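Local coordinates for protein ADP compounds hydrolase NudE (Escherichia coli, PDB 1VHZ) that hydrolyses ADP-ribose, NADH and the dinucleotides Ap2A and Ap3A, using magnesium or another divalent cation, at residues V55-D60 against E180-Q185. Residues are numbered along the deposited sequence; the frame is centred on the assembly and turned at random.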
loop_
_atom_site.group_PDB
_atom_site.type_symbol
_atom_site.label_atom_id
_atom_site.label_comp_id
_atom_site.label_asym_id
_atom_site.label_seq_id
_atom_site.Cartn_x
_atom_site.Cartn_y
_atom_site.Cartn_z
ATOM N N VAL A 55 -5.399 13.179 -7.823
ATOM C CA VAL A 55 -6.813 12.924 -7.949
ATOM C C VAL A 55 -7.500 14.170 -8.524
ATOM O O VAL A 55 -7.902 15.069 -7.791
ATOM C CB VAL A 55 -7.422 12.561 -6.580
ATOM C CG1 VAL A 55 -8.908 12.287 -6.711
ATOM C CG2 VAL A 55 -6.721 11.324 -5.983
ATOM N N PRO A 56 -7.656 14.196 -9.838
ATOM C CA PRO A 56 -8.296 15.281 -10.545
ATOM C C PRO A 56 -9.812 15.178 -10.515
ATOM O O PRO A 56 -10.397 14.104 -10.681
ATOM C CB PRO A 56 -7.792 15.176 -11.972
ATOM C CG PRO A 56 -6.877 14.006 -12.019
ATOM C CD PRO A 56 -7.177 13.168 -10.805
ATOM N N ILE A 57 -10.451 16.298 -10.222
ATOM C CA ILE A 57 -11.906 16.410 -10.189
ATOM C C ILE A 57 -12.323 17.505 -11.177
ATOM O O ILE A 57 -11.755 18.607 -11.085
ATOM C CB ILE A 57 -12.415 16.822 -8.791
ATOM C CG1 ILE A 57 -12.013 15.788 -7.751
ATOM C CG2 ILE A 57 -13.928 17.046 -8.820
ATOM C CD1 ILE A 57 -12.294 16.101 -6.315
ATOM N N VAL A 58 -13.167 17.196 -12.138
ATOM C CA VAL A 58 -13.671 18.161 -13.107
ATOM C C VAL A 58 -15.152 17.871 -13.368
ATOM O O VAL A 58 -15.553 16.715 -13.448
ATOM C CB VAL A 58 -12.881 18.230 -14.407
ATOM C CG1 VAL A 58 -12.561 16.856 -14.956
ATOM C CG2 VAL A 58 -13.632 19.033 -15.492
ATOM N N ASP A 59 -16.001 18.897 -13.329
ATOM C CA ASP A 59 -17.432 18.736 -13.564
ATOM C C ASP A 59 -18.021 17.552 -12.809
ATOM O O ASP A 59 -18.630 16.630 -13.376
ATOM C CB ASP A 59 -17.713 18.572 -15.068
ATOM C CG ASP A 59 -17.280 19.769 -15.891
ATOM O OD1 ASP A 59 -17.435 20.919 -15.424
ATOM O OD2 ASP A 59 -16.783 19.566 -17.026
ATOM N N ASP A 60 -17.828 17.518 -11.502
ATOM C CA ASP A 60 -18.325 16.480 -10.635
ATOM C C ASP A 60 -17.924 15.060 -10.969
ATOM O O ASP A 60 -18.618 14.097 -10.625
ATOM C CB ASP A 60 -19.867 16.603 -10.533
ATOM C CG ASP A 60 -20.157 17.695 -9.497
ATOM O OD1 ASP A 60 -20.237 18.864 -9.922
ATOM O OD2 ASP A 60 -20.244 17.352 -8.300
ATOM N N GLU A 180 -13.602 11.901 2.324
ATOM C CA GLU A 180 -13.683 12.562 3.621
ATOM C C GLU A 180 -13.514 14.082 3.428
ATOM O O GLU A 180 -14.277 14.868 3.962
ATOM C CB GLU A 180 -12.591 12.140 4.588
ATOM C CG GLU A 180 -12.801 11.079 5.581
ATOM C CD GLU A 180 -14.194 10.768 6.048
ATOM O OE1 GLU A 180 -14.645 11.350 7.049
ATOM O OE2 GLU A 180 -14.851 9.911 5.412
ATOM N N TRP A 181 -12.492 14.432 2.643
ATOM C CA TRP A 181 -12.228 15.846 2.369
ATOM C C TRP A 181 -13.418 16.508 1.682
ATOM O O TRP A 181 -13.790 17.642 1.996
ATOM C CB TRP A 181 -10.964 15.944 1.533
ATOM C CG TRP A 181 -10.565 17.321 1.105
ATOM C CD1 TRP A 181 -9.936 18.278 1.855
ATOM C CD2 TRP A 181 -10.740 17.871 -0.206
ATOM N NE1 TRP A 181 -9.704 19.393 1.072
ATOM C CE2 TRP A 181 -10.182 19.168 -0.192
ATOM C CE3 TRP A 181 -11.307 17.380 -1.389
ATOM C CZ2 TRP A 181 -10.207 20.001 -1.306
ATOM C CZ3 TRP A 181 -11.320 18.211 -2.503
ATOM C CH2 TRP A 181 -10.776 19.505 -2.452
ATOM N N LEU A 182 -14.031 15.839 0.722
ATOM C CA LEU A 182 -15.203 16.360 0.011
ATOM C C LEU A 182 -16.357 16.622 0.987
ATOM O O LEU A 182 -17.098 17.591 0.826
ATOM C CB LEU A 182 -15.625 15.387 -1.056
ATOM C CG LEU A 182 -15.558 15.605 -2.538
ATOM C CD1 LEU A 182 -14.872 16.874 -2.997
ATOM C CD2 LEU A 182 -14.930 14.369 -3.214
ATOM N N LYS A 183 -16.505 15.792 2.010
ATOM C CA LYS A 183 -17.518 15.946 3.041
ATOM C C LYS A 183 -17.321 17.256 3.801
ATOM O O LYS A 183 -18.261 18.013 4.031
ATOM C CB LYS A 183 -17.469 14.789 4.046
ATOM C CG LYS A 183 -18.215 13.547 3.619
ATOM C CD LYS A 183 -17.966 12.368 4.549
ATOM C CE LYS A 183 -18.658 11.107 4.035
ATOM N NZ LYS A 183 -18.222 9.885 4.778
ATOM N N GLY A 184 -16.070 17.555 4.135
ATOM C CA GLY A 184 -15.717 18.773 4.848
ATOM C C GLY A 184 -16.456 19.979 4.279
ATOM O O GLY A 184 -17.163 20.684 4.999
ATOM N N GLN A 185 -16.326 20.184 2.977
ATOM C CA GLN A 185 -16.968 21.275 2.266
ATOM C C GLN A 185 -18.349 20.906 1.745
ATOM O O GLN A 185 -19.018 21.694 1.074
ATOM C CB GLN A 185 -16.051 21.705 1.112
ATOM C CG GLN A 185 -15.219 20.567 0.553
ATOM C CD GLN A 185 -14.036 21.021 -0.268
ATOM O OE1 GLN A 185 -13.181 21.791 0.180
ATOM N NE2 GLN A 185 -13.980 20.534 -1.500
#
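The terminal methyl of Ile57, on strand 51-58, meets both Trp181 and Leu182 near the end of helix 169-184. Ile57 CD1 lies 4.3 Å from Leu182 CD1 and 4.5 Å from Trp181 CZ3, distances that describe loose apolar packing. With CD1 fully extended from CG1 (chi2 173°), the long branch of the isoleucine points to the helix and spans part of the 10.7 Å between Ile57 CA and Leu182 CA. The methyl comes to the edge of the indole, close to the ring plane on its six-membered side, so it does not stack on a face. In Trp181, CG anti to the backbone N (chi1 178°) swings the indole off the helix toward the strand, and the turn of the ring about CB-CG then presents the CZ3 edge. One indole face carries the amide of Gln185, whose NE2 sits 3.5 Å above the plane, offset toward the rim; Gln185 is poorly ordered, so this cover is uncertain. The buried area, 75 Å² for both sides together, agrees with so narrow a contact. Val130 of strand 125-136 touches both Ile57 and Trp181, and Leu62 and Leu154 also border Ile57. Glu180 OE2 forms a salt bridge with Arg179 of the second subunit and another within the helix, 3.4 Å from Lys183 NZ, where the hydrogen bond is weak. Away from the substrate site and the presumed metal site, the contact thus packs the C-terminal helix against the central mixed sheet, helix-on-sheet layering characteristic of the alpha/beta/alpha sandwich of the Nudix fold.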